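Local structure of probable amino acid aminotransferase (Mycobacterium tuberculosis, 6Q1S) at residues L37-V46 with V283-R291; V46-T54 with P65-V74. The protein belongs to the class IV aminotransferase family and binds 4'-deoxy-4'-aminopyridoxal-5'-phosphate in a pocket of its own fold. All coordinates share one frame; numbering follows the deposited sequence.

Interaction 1: residues L37-V46 with V283-R291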
loop_
_atom_site.group_PDB
_atom_site.type_symbol
_atom_site.label_atom_id
_atom_site.label_comp_id
_atom_site.label_asym_id
_atom_site.label_seq_id
_atom_site.Cartn_x
_atom_site.Cartn_y
_atom_site.Cartn_z
ATOM N N LEU B 37 -18.797 -12.267 0.950
ATOM C CA LEU B 37 -18.970 -13.662 1.327
ATOM C C LEU B 37 -20.186 -14.236 0.613
ATOM O O LEU B 37 -21.270 -13.645 0.649
ATOM C CB LEU B 37 -19.127 -13.803 2.841
ATOM C CG LEU B 37 -19.353 -15.217 3.380
ATOM C CD1 LEU B 37 -18.070 -16.032 3.325
ATOM C CD2 LEU B 37 -19.898 -15.162 4.798
ATOM N N VAL B 38 -20.000 -15.376 -0.043
ATOM C CA VAL B 38 -21.102 -16.116 -0.645
ATOM C C VAL B 38 -21.573 -17.156 0.363
ATOM O O VAL B 38 -20.810 -18.049 0.745
ATOM C CB VAL B 38 -20.679 -16.776 -1.966
ATOM C CG1 VAL B 38 -21.782 -17.691 -2.475
ATOM C CG2 VAL B 38 -20.350 -15.717 -3.005
ATOM N N ARG B 39 -22.828 -17.044 0.790
ATOM C CA ARG B 39 -23.391 -17.957 1.775
ATOM C C ARG B 39 -24.830 -18.271 1.403
ATOM O O ARG B 39 -25.625 -17.356 1.165
ATOM C CB ARG B 39 -23.325 -17.367 3.191
ATOM C CG ARG B 39 -24.153 -18.132 4.213
ATOM C CD ARG B 39 -24.113 -17.479 5.588
ATOM N NE ARG B 39 -22.899 -17.821 6.327
ATOM C CZ ARG B 39 -22.697 -17.532 7.609
ATOM N NH1 ARG B 39 -23.631 -16.899 8.304
ATOM N NH2 ARG B 39 -21.564 -17.886 8.200
ATOM N N ASP B 40 -25.150 -19.565 1.350
ATOM C CA ASP B 40 -26.502 -20.048 1.070
ATOM C C ASP B 40 -27.032 -19.490 -0.250
ATOM O O ASP B 40 -28.143 -18.963 -0.333
ATOM C CB ASP B 40 -27.456 -19.731 2.225
ATOM C CG ASP B 40 -27.112 -20.495 3.491
ATOM O OD1 ASP B 40 -27.892 -20.421 4.464
ATOM O OD2 ASP B 40 -26.052 -21.155 3.520
ATOM N N GLY B 41 -26.212 -19.602 -1.293
ATOM C CA GLY B 41 -26.649 -19.352 -2.648
ATOM C C GLY B 41 -26.539 -17.927 -3.145
ATOM O O GLY B 41 -26.901 -17.671 -4.301
ATOM N N ARG B 42 -26.029 -16.997 -2.340
ATOM C CA ARG B 42 -25.982 -15.602 -2.755
ATOM C C ARG B 42 -24.847 -14.880 -2.045
ATOM O O ARG B 42 -24.492 -15.211 -0.910
ATOM C CB ARG B 42 -27.311 -14.892 -2.464
ATOM C CG ARG B 42 -28.353 -15.046 -3.558
ATOM C CD ARG B 42 -29.759 -15.046 -2.990
ATOM N NE ARG B 42 -30.179 -13.716 -2.559
ATOM C CZ ARG B 42 -31.311 -13.467 -1.911
ATOM N NH1 ARG B 42 -31.617 -12.225 -1.560
ATOM N NH2 ARG B 42 -32.135 -14.461 -1.609
ATOM N N ALA B 43 -24.272 -13.897 -2.735
ATOM C CA ALA B 43 -23.323 -12.998 -2.096
ATOM C C ALA B 43 -24.057 -12.062 -1.146
ATOM O O ALA B 43 -25.172 -11.613 -1.426
ATOM C CB ALA B 43 -22.554 -12.194 -3.143
ATOM N N CYS B 44 -23.428 -11.772 -0.012
ATOM C CA CYS B 44 -24.077 -11.042 1.068
ATOM C C CYS B 44 -23.785 -9.550 0.978
ATOM O O CYS B 44 -22.632 -9.146 0.800
ATOM C CB CYS B 44 -23.622 -11.589 2.421
ATOM S SG CYS B 44 -23.917 -13.364 2.623
ATOM N N LEU B 45 -24.838 -8.738 1.100
ATOM C CA LEU B 45 -24.727 -7.281 1.187
ATOM C C LEU B 45 -23.982 -6.703 -0.018
ATOM O O LEU B 45 -22.946 -6.047 0.113
ATOM C CB LEU B 45 -24.047 -6.875 2.497
ATOM C CG LEU B 45 -24.695 -7.377 3.789
ATOM C CD1 LEU B 45 -23.825 -7.011 4.977
ATOM C CD2 LEU B 45 -26.096 -6.825 3.954
ATOM N N VAL B 46 -24.533 -6.958 -1.205
ATOM C CA VAL B 46 -23.888 -6.495 -2.431
ATOM C C VAL B 46 -23.886 -4.973 -2.495
ATOM O O VAL B 46 -22.855 -4.351 -2.781
ATOM C CB VAL B 46 -24.574 -7.110 -3.663
ATOM C CG1 VAL B 46 -23.940 -6.582 -4.939
ATOM C CG2 VAL B 46 -24.493 -8.628 -3.611
ATOM N N VAL B 283 -24.330 -11.266 14.073
ATOM C CA VAL B 283 -23.597 -11.037 12.835
ATOM C C VAL B 283 -24.163 -11.916 11.729
ATOM O O VAL B 283 -24.133 -11.544 10.549
ATOM C CB VAL B 283 -22.090 -11.279 13.049
ATOM C CG1 VAL B 283 -21.307 -10.949 11.784
ATOM C CG2 VAL B 283 -21.584 -10.451 14.219
ATOM N N ASP B 284 -24.695 -13.087 12.088
ATOM C CA ASP B 284 -25.312 -13.963 11.098
ATOM C C ASP B 284 -26.520 -13.294 10.455
ATOM O O ASP B 284 -26.697 -13.346 9.233
ATOM C CB ASP B 284 -25.703 -15.293 11.744
ATOM C CG ASP B 284 -24.505 -16.185 12.010
ATOM O OD1 ASP B 284 -23.448 -15.959 11.383
ATOM O OD2 ASP B 284 -24.618 -17.111 12.841
ATOM N N ALA B 285 -27.378 -12.675 11.268
ATOM C CA ALA B 285 -28.525 -11.962 10.722
ATOM C C ALA B 285 -28.119 -10.678 10.009
ATOM O O ALA B 285 -28.872 -10.195 9.158
ATOM C CB ALA B 285 -29.530 -11.648 11.829
ATOM N N ALA B 286 -26.951 -10.121 10.332
ATOM C CA ALA B 286 -26.516 -8.882 9.696
ATOM C C ALA B 286 -26.227 -9.093 8.214
ATOM O O ALA B 286 -26.689 -8.322 7.364
ATOM C CB ALA B 286 -25.286 -8.330 10.413
ATOM N N ILE B 287 -25.467 -10.141 7.885
ATOM C CA ILE B 287 -25.077 -10.395 6.503
ATOM C C ILE B 287 -26.240 -10.838 5.633
ATOM O O ILE B 287 -26.106 -10.877 4.405
ATOM C CB ILE B 287 -23.965 -11.462 6.465
ATOM C CG1 ILE B 287 -24.462 -12.750 7.120
ATOM C CG2 ILE B 287 -22.712 -10.948 7.155
ATOM C CD1 ILE B 287 -23.591 -13.948 6.868
ATOM N N VAL B 288 -27.379 -11.165 6.240
ATOM C CA VAL B 288 -28.604 -11.508 5.530
ATOM C C VAL B 288 -29.682 -10.456 5.741
ATOM O O VAL B 288 -30.798 -10.597 5.219
ATOM C CB VAL B 288 -29.096 -12.913 5.943
ATOM C CG1 VAL B 288 -30.252 -13.413 5.079
ATOM C CG2 VAL B 288 -27.944 -13.906 5.860
ATOM N N SER B 289 -29.362 -9.369 6.447
ATOM C CA SER B 289 -30.338 -8.307 6.659
ATOM C C SER B 289 -30.763 -7.668 5.343
ATOM O O SER B 289 -31.854 -7.093 5.257
ATOM C CB SER B 289 -29.756 -7.251 7.601
ATOM O OG SER B 289 -28.644 -6.599 7.011
ATOM N N ASP B 290 -29.907 -7.737 4.318
ATOM C CA ASP B 290 -30.317 -7.291 2.992
ATOM C C ASP B 290 -31.429 -8.165 2.429
ATOM O O ASP B 290 -32.281 -7.676 1.678
ATOM C CB ASP B 290 -29.116 -7.288 2.044
ATOM C CG ASP B 290 -28.396 -8.622 2.010
ATOM O OD1 ASP B 290 -28.686 -9.480 2.871
ATOM O OD2 ASP B 290 -27.541 -8.814 1.121
ATOM N N ARG B 291 -31.440 -9.450 2.774
ATOM C CA ARG B 291 -32.499 -10.351 2.331
ATOM C C ARG B 291 -33.672 -10.329 3.304
ATOM O O ARG B 291 -34.573 -9.501 3.186
ATOM C CB ARG B 291 -31.969 -11.780 2.172
ATOM C CG ARG B 291 -30.524 -11.866 1.696
ATOM C CD ARG B 291 -30.072 -13.315 1.590
ATOM N NE ARG B 291 -28.630 -13.437 1.400
ATOM C CZ ARG B 291 -28.003 -14.587 1.176
ATOM N NH1 ARG B 291 -28.691 -15.718 1.110
ATOM N NH2 ARG B 291 -26.686 -14.607 1.016
#

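Interaction 2: residues V46-T54 with P65-V74. With PMP (4'-deoxy-4'-aminopyridoxal-5'-phosphate), chain G.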
loop_
_atom_site.group_PDB
_atom_site.type_symbol
_atom_site.label_atom_id
_atom_site.label_comp_id
_atom_site.label_asym_id
_atom_site.label_seq_id
_atom_site.Cartn_x
_atom_site.Cartn_y
_atom_site.Cartn_z
ATOM N N VAL B 46 -24.533 -6.958 -1.205
ATOM C CA VAL B 46 -23.888 -6.495 -2.431
ATOM C C VAL B 46 -23.886 -4.973 -2.495
ATOM O O VAL B 46 -22.855 -4.351 -2.781
ATOM C CB VAL B 46 -24.574 -7.110 -3.663
ATOM C CG1 VAL B 46 -23.940 -6.582 -4.939
ATOM C CG2 VAL B 46 -24.493 -8.628 -3.611
ATOM N N GLU B 47 -25.031 -4.349 -2.203
ATOM C CA GLU B 47 -25.141 -2.897 -2.327
ATOM C C GLU B 47 -24.186 -2.174 -1.384
ATOM O O GLU B 47 -23.538 -1.198 -1.779
ATOM C CB GLU B 47 -26.581 -2.453 -2.076
ATOM C CG GLU B 47 -27.567 -2.937 -3.126
ATOM C CD GLU B 47 -27.113 -2.613 -4.537
ATOM O OE1 GLU B 47 -27.133 -3.517 -5.397
ATOM O OE2 GLU B 47 -26.722 -1.451 -4.785
ATOM N N ALA B 48 -24.082 -2.634 -0.136
ATOM C CA ALA B 48 -23.196 -1.972 0.815
ATOM C C ALA B 48 -21.740 -2.065 0.383
ATOM O O ALA B 48 -20.944 -1.167 0.682
ATOM C CB ALA B 48 -23.377 -2.570 2.209
ATOM N N HIS B 49 -21.367 -3.142 -0.310
ATOM C CA HIS B 49 -20.003 -3.257 -0.810
ATOM C C HIS B 49 -19.796 -2.411 -2.060
ATOM O O HIS B 49 -18.712 -1.853 -2.261
ATOM C CB HIS B 49 -19.669 -4.723 -1.088
ATOM C CG HIS B 49 -19.387 -5.520 0.148
ATOM N ND1 HIS B 49 -20.376 -6.160 0.863
ATOM C CD2 HIS B 49 -18.226 -5.787 0.792
ATOM C CE1 HIS B 49 -19.837 -6.782 1.896
ATOM N NE2 HIS B 49 -18.534 -6.572 1.875
ATOM N N LEU B 50 -20.820 -2.302 -2.910
ATOM C CA LEU B 50 -20.721 -1.442 -4.084
ATOM C C LEU B 50 -20.855 0.031 -3.726
ATOM O O LEU B 50 -20.351 0.890 -4.457
ATOM C CB LEU B 50 -21.780 -1.825 -5.116
ATOM C CG LEU B 50 -21.674 -3.208 -5.758
ATOM C CD1 LEU B 50 -22.884 -3.468 -6.638
ATOM C CD2 LEU B 50 -20.387 -3.347 -6.557
ATOM N N GLN B 51 -21.531 0.343 -2.619
ATOM C CA GLN B 51 -21.581 1.725 -2.154
ATOM C C GLN B 51 -20.215 2.175 -1.655
ATOM O O GLN B 51 -19.749 3.270 -1.988
ATOM C CB GLN B 51 -22.638 1.876 -1.060
ATOM C CG GLN B 51 -24.056 1.990 -1.593
ATOM C CD GLN B 51 -25.094 2.051 -0.490
ATOM O OE1 GLN B 51 -24.766 1.967 0.693
ATOM N NE2 GLN B 51 -26.358 2.194 -0.875
ATOM N N ARG B 52 -19.560 1.339 -0.849
ATOM C CA ARG B 52 -18.211 1.652 -0.397
ATOM C C ARG B 52 -17.216 1.608 -1.549
ATOM O O ARG B 52 -16.258 2.390 -1.571
ATOM C CB ARG B 52 -17.800 0.683 0.709
ATOM C CG ARG B 52 -16.422 0.929 1.284
ATOM C CD ARG B 52 -16.248 0.155 2.572
ATOM N NE ARG B 52 -15.868 -1.229 2.308
ATOM C CZ ARG B 52 -15.805 -2.175 3.240
ATOM N NH1 ARG B 52 -16.094 -1.884 4.500
ATOM N NH2 ARG B 52 -15.452 -3.410 2.912
ATOM N N LEU B 53 -17.422 0.702 -2.508
ATOM C CA LEU B 53 -16.573 0.672 -3.693
ATOM C C LEU B 53 -16.682 1.971 -4.479
ATOM O O LEU B 53 -15.679 2.477 -5.000
ATOM C CB LEU B 53 -16.942 -0.520 -4.575
ATOM C CG LEU B 53 -16.091 -0.705 -5.832
ATOM C CD1 LEU B 53 -14.709 -1.218 -5.467
ATOM C CD2 LEU B 53 -16.777 -1.652 -6.802
ATOM N N THR B 54 -17.891 2.529 -4.572
ATOM C CA THR B 54 -18.058 3.812 -5.246
ATOM C C THR B 54 -17.318 4.914 -4.500
ATOM O O THR B 54 -16.716 5.800 -5.116
ATOM C CB THR B 54 -19.546 4.146 -5.374
ATOM O OG1 THR B 54 -20.190 3.160 -6.192
ATOM C CG2 THR B 54 -19.741 5.524 -5.993
ATOM N N PRO B 65 -17.554 3.780 -10.632
ATOM C CA PRO B 65 -17.869 2.398 -11.016
ATOM C C PRO B 65 -19.284 2.276 -11.561
ATOM O O PRO B 65 -20.234 2.856 -11.030
ATOM C CB PRO B 65 -17.694 1.614 -9.709
ATOM C CG PRO B 65 -17.758 2.629 -8.630
ATOM C CD PRO B 65 -17.201 3.890 -9.207
ATOM N N ASP B 66 -19.411 1.509 -12.640
ATOM C CA ASP B 66 -20.700 1.231 -13.268
ATOM C C ASP B 66 -21.410 0.164 -12.446
ATOM O O ASP B 66 -21.141 -1.029 -12.595
ATOM C CB ASP B 66 -20.496 0.778 -14.709
ATOM C CG ASP B 66 -21.745 0.921 -15.549
ATOM O OD1 ASP B 66 -21.879 1.946 -16.249
ATOM O OD2 ASP B 66 -22.595 0.008 -15.506
ATOM N N LEU B 67 -22.317 0.588 -11.566
ATOM C CA LEU B 67 -22.957 -0.367 -10.665
ATOM C C LEU B 67 -23.793 -1.418 -11.388
ATOM O O LEU B 67 -23.745 -2.589 -10.969
ATOM C CB LEU B 67 -23.810 0.371 -9.623
ATOM C CG LEU B 67 -23.098 1.256 -8.599
ATOM C CD1 LEU B 67 -21.665 0.785 -8.363
ATOM C CD2 LEU B 67 -23.126 2.702 -9.047
ATOM N N PRO B 68 -24.574 -1.101 -12.429
ATOM C CA PRO B 68 -25.263 -2.178 -13.159
ATOM C C PRO B 68 -24.311 -3.185 -13.777
ATOM O O PRO B 68 -24.637 -4.377 -13.841
ATOM C CB PRO B 68 -26.060 -1.422 -14.231
ATOM C CG PRO B 68 -26.277 -0.075 -13.653
ATOM C CD PRO B 68 -25.032 0.230 -12.874
ATOM N N ARG B 69 -23.140 -2.738 -14.237
ATOM C CA ARG B 69 -22.156 -3.657 -14.799
ATOM C C ARG B 69 -21.523 -4.521 -13.714
ATOM O O ARG B 69 -21.257 -5.709 -13.934
ATOM C CB ARG B 69 -21.089 -2.862 -15.554
ATOM C CG ARG B 69 -20.469 -3.570 -16.751
ATOM C CD ARG B 69 -20.244 -2.582 -17.892
ATOM N NE ARG B 69 -19.371 -3.108 -18.939
ATOM C CZ ARG B 69 -18.094 -2.766 -19.086
ATOM N NH1 ARG B 69 -17.538 -1.895 -18.253
ATOM N NH2 ARG B 69 -17.373 -3.292 -20.066
ATOM N N TRP B 70 -21.267 -3.941 -12.539
ATOM C CA TRP B 70 -20.708 -4.715 -11.434
ATOM C C TRP B 70 -21.708 -5.730 -10.892
ATOM O O TRP B 70 -21.325 -6.840 -10.512
ATOM C CB TRP B 70 -20.230 -3.781 -10.322
ATOM C CG TRP B 70 -18.873 -3.202 -10.577
ATOM C CD1 TRP B 70 -18.585 -1.934 -10.991
ATOM C CD2 TRP B 70 -17.616 -3.878 -10.452
ATOM N NE1 TRP B 70 -17.226 -1.776 -11.121
ATOM C CE2 TRP B 70 -16.608 -2.955 -10.796
ATOM C CE3 TRP B 70 -17.243 -5.173 -10.078
ATOM C CZ2 TRP B 70 -15.256 -3.285 -10.777
ATOM C CZ3 TRP B 70 -15.898 -5.497 -10.061
ATOM C CH2 TRP B 70 -14.922 -4.558 -10.409
ATOM N N ARG B 71 -22.994 -5.364 -10.828
ATOM C CA ARG B 71 -23.990 -6.296 -10.305
ATOM C C ARG B 71 -24.151 -7.519 -11.201
ATOM O O ARG B 71 -24.490 -8.601 -10.712
ATOM C CB ARG B 71 -25.341 -5.605 -10.111
ATOM C CG ARG B 71 -25.398 -4.668 -8.915
ATOM C CD ARG B 71 -26.826 -4.217 -8.632
ATOM N NE ARG B 71 -27.177 -2.968 -9.300
ATOM C CZ ARG B 71 -27.179 -1.780 -8.707
ATOM N NH1 ARG B 71 -26.848 -1.677 -7.428
ATOM N NH2 ARG B 71 -27.515 -0.694 -9.389
ATOM N N ARG B 72 -23.948 -7.365 -12.510
ATOM C CA ARG B 72 -24.042 -8.522 -13.395
ATOM C C ARG B 72 -22.842 -9.446 -13.224
ATOM O O ARG B 72 -22.996 -10.673 -13.205
ATOM C CB ARG B 72 -24.171 -8.073 -14.848
ATOM C CG ARG B 72 -24.369 -9.226 -15.824
ATOM C CD ARG B 72 -24.504 -8.718 -17.245
ATOM N NE ARG B 72 -23.312 -7.994 -17.674
ATOM C CZ ARG B 72 -23.266 -7.201 -18.738
ATOM N NH1 ARG B 72 -24.352 -7.024 -19.481
ATOM N NH2 ARG B 72 -22.139 -6.579 -19.057
ATOM N N ALA B 73 -21.638 -8.877 -13.117
ATOM C CA ALA B 73 -20.447 -9.701 -12.940
ATOM C C ALA B 73 -20.498 -10.483 -11.632
ATOM O O ALA B 73 -20.092 -11.649 -11.583
ATOM C CB ALA B 73 -19.193 -8.828 -12.994
ATOM N N VAL B 74 -21.002 -9.862 -10.561
ATOM C CA VAL B 74 -21.129 -10.576 -9.294
ATOM C C VAL B 74 -22.213 -11.643 -9.390
ATOM O O VAL B 74 -22.067 -12.745 -8.848
ATOM C CB VAL B 74 -21.367 -9.598 -8.125
ATOM C CG1 VAL B 74 -20.263 -8.557 -8.080
ATOM C CG2 VAL B 74 -22.723 -8.930 -8.208
HETATM N N1 PMP G . -10.883 -2.542 8.325
HETATM C C2 PMP G . -10.013 -2.904 7.353
HETATM C C2A PMP G . -8.673 -2.222 7.249
HETATM C C3 PMP G . -10.373 -3.972 6.387
HETATM O O3 PMP G . -9.515 -4.354 5.402
HETATM C C4 PMP G . -11.701 -4.608 6.537
HETATM C C4A PMP G . -12.160 -5.704 5.605
HETATM N N4A PMP G . -11.256 -6.861 5.726
HETATM C C5 PMP G . -12.561 -4.120 7.642
HETATM C C6 PMP G . -12.094 -3.107 8.474
HETATM C C5A PMP G . -13.933 -4.719 7.857
HETATM O O4P PMP G . -14.775 -4.390 6.754
HETATM P P PMP G . -15.944 -5.392 6.285
HETATM O O1P PMP G . -15.316 -6.705 5.884
HETATM O O2P PMP G . -16.898 -5.601 7.438
HETATM O O3P PMP G . -16.674 -4.788 5.110
HETATM O O HOH W 1 -20.454 4.314 -8.920
#

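Interaction 1: residues L37-V46 with V283-R291
Leu37 opens the contact lightly, its CD2 facing CD1 of Ile287. Arg39 reaches farther: the chain leaves extended and bends about CG-CD (chi3 -81°), which brings CD and the guanidinium against the Ile287 CD1 methyl, the two side chains crossing almost perpendicularly, and carries NH1 to Asp284. The salt bridge from Arg39 NH1 to Asp284 OD1 is 3.2 Å long and nearly straight (170°); the carboxylate oxygen lies in the guanidinium plane but is itself met from above its own plane. NE of the same arginine pairs with Glu88, so two acidic residues share this charge. Arg39 is the first residue of a type I' turn ending at Arg42, and its O accepts a hydrogen bond from Arg291 NH2 at 3.0 Å, in the plane of both groups. At the end of the turn the Arg42 and Arg291 side chains run alongside each other, head to tail: Arg291 CD sits over the centre of the Arg42 guanidinium, while Arg42 CB sits over one face of the Arg291 guanidinium, near its rim. Cys44 packs its CB on the Ile287 carbonyl, 3.3 Å from Ile287 O, and turns SG to within 3.4 Å of Arg291 NH2. At Leu45, the N-cap residue of helix 46-59, the backbone N gives a 2.7 Å hydrogen bond to Asp290 OD2, and CD2 rests 3.5 Å from Asp290 CG. The C-terminal tail thus fills the angle between the hairpin of strands 31-39 and 42-43 and the start of helix 46-59, with Leu258 of strand 258-265 touching Arg39 and Ile287, and helix 218-229 touching Leu45, Ala286 and Ser289.

Interaction 2: residues V46-T54 with P65-V74
Leu50 faces helix 67-84 and meets it through CB and both methyls. Leu50 CB lies 4.2 Å from Leu67 CD1. Chi1 (-65°) places CG anti to the carbonyl carbon, and chi2 (174°) orients the two methyls: Leu50 CD1 comes to 3.6 Å from Arg71 CG, and Leu50 CD2 to 3.8 Å from Trp70 CB. One helical turn earlier, Val46 CG1 touches Val74 CG2; one turn later, Thr54 sets OG1 against Pro65 CG and Leu67 CD1. Thr54 OG1 also donates to Leu50 O, which already accepts from Thr54 N, and a water bridges the hydroxyl to Pro65 O. The pair consists of two successive helices joined by a loop, their N-to-C directions 135° apart over the segments 46-54 and 67-74, the axes approaching to 11.2 Å. Both helices lie on the antiparallel sheet of the N-terminal part of the class IV aminotransferase fold, where Leu50, Trp70 and Val74 meet Leu93 of strand 89-96. Toward that sheet, Leu53 CD2 makes a CH-pi contact with Trp70, 4.2 Å from the centroid of the five-membered ring and almost on its normal. At the outer margin Arg71 bends at chi3 and brings NH1 between the carboxylate oxygens of Glu47, 2.7 Å from Glu47 OE2 in a salt bridge; the hydrogen bond to OE1 is weak. From another side of helix 46-59, Arg52 turns its guanidinium edge to the PMP phosphate: NH2 donates to PMP O3P at 2.9 Å, and NH1 adds a weaker bond to the same oxygen. Glu34 pairs with Arg52 NE, which probably steadies the guanidinium beside the phosphate.

In the fold
From the N terminus, the chain runs through strand 31-39, turns into strand 42-43 and enters helix 46-59 at Val46, the residue both contacts share. Interaction 2 closes first, a short loop of ten residues that folds helix 67-84 back beside helix 46-59 on the antiparallel sheet. Interaction 1 closes a far longer loop, 236 residues, when the C-terminal tail after helix 275-286 returns to the hairpin; the short loop falls wholly within it. Their centres lie about 15 Å apart, and the two contacts meet where Cys44 packs against His49. Interaction 2 joins two helices on the N-terminal sheet; interaction 1 ties the hairpin of that sheet and the start of helix 46-59 to the C-terminal end.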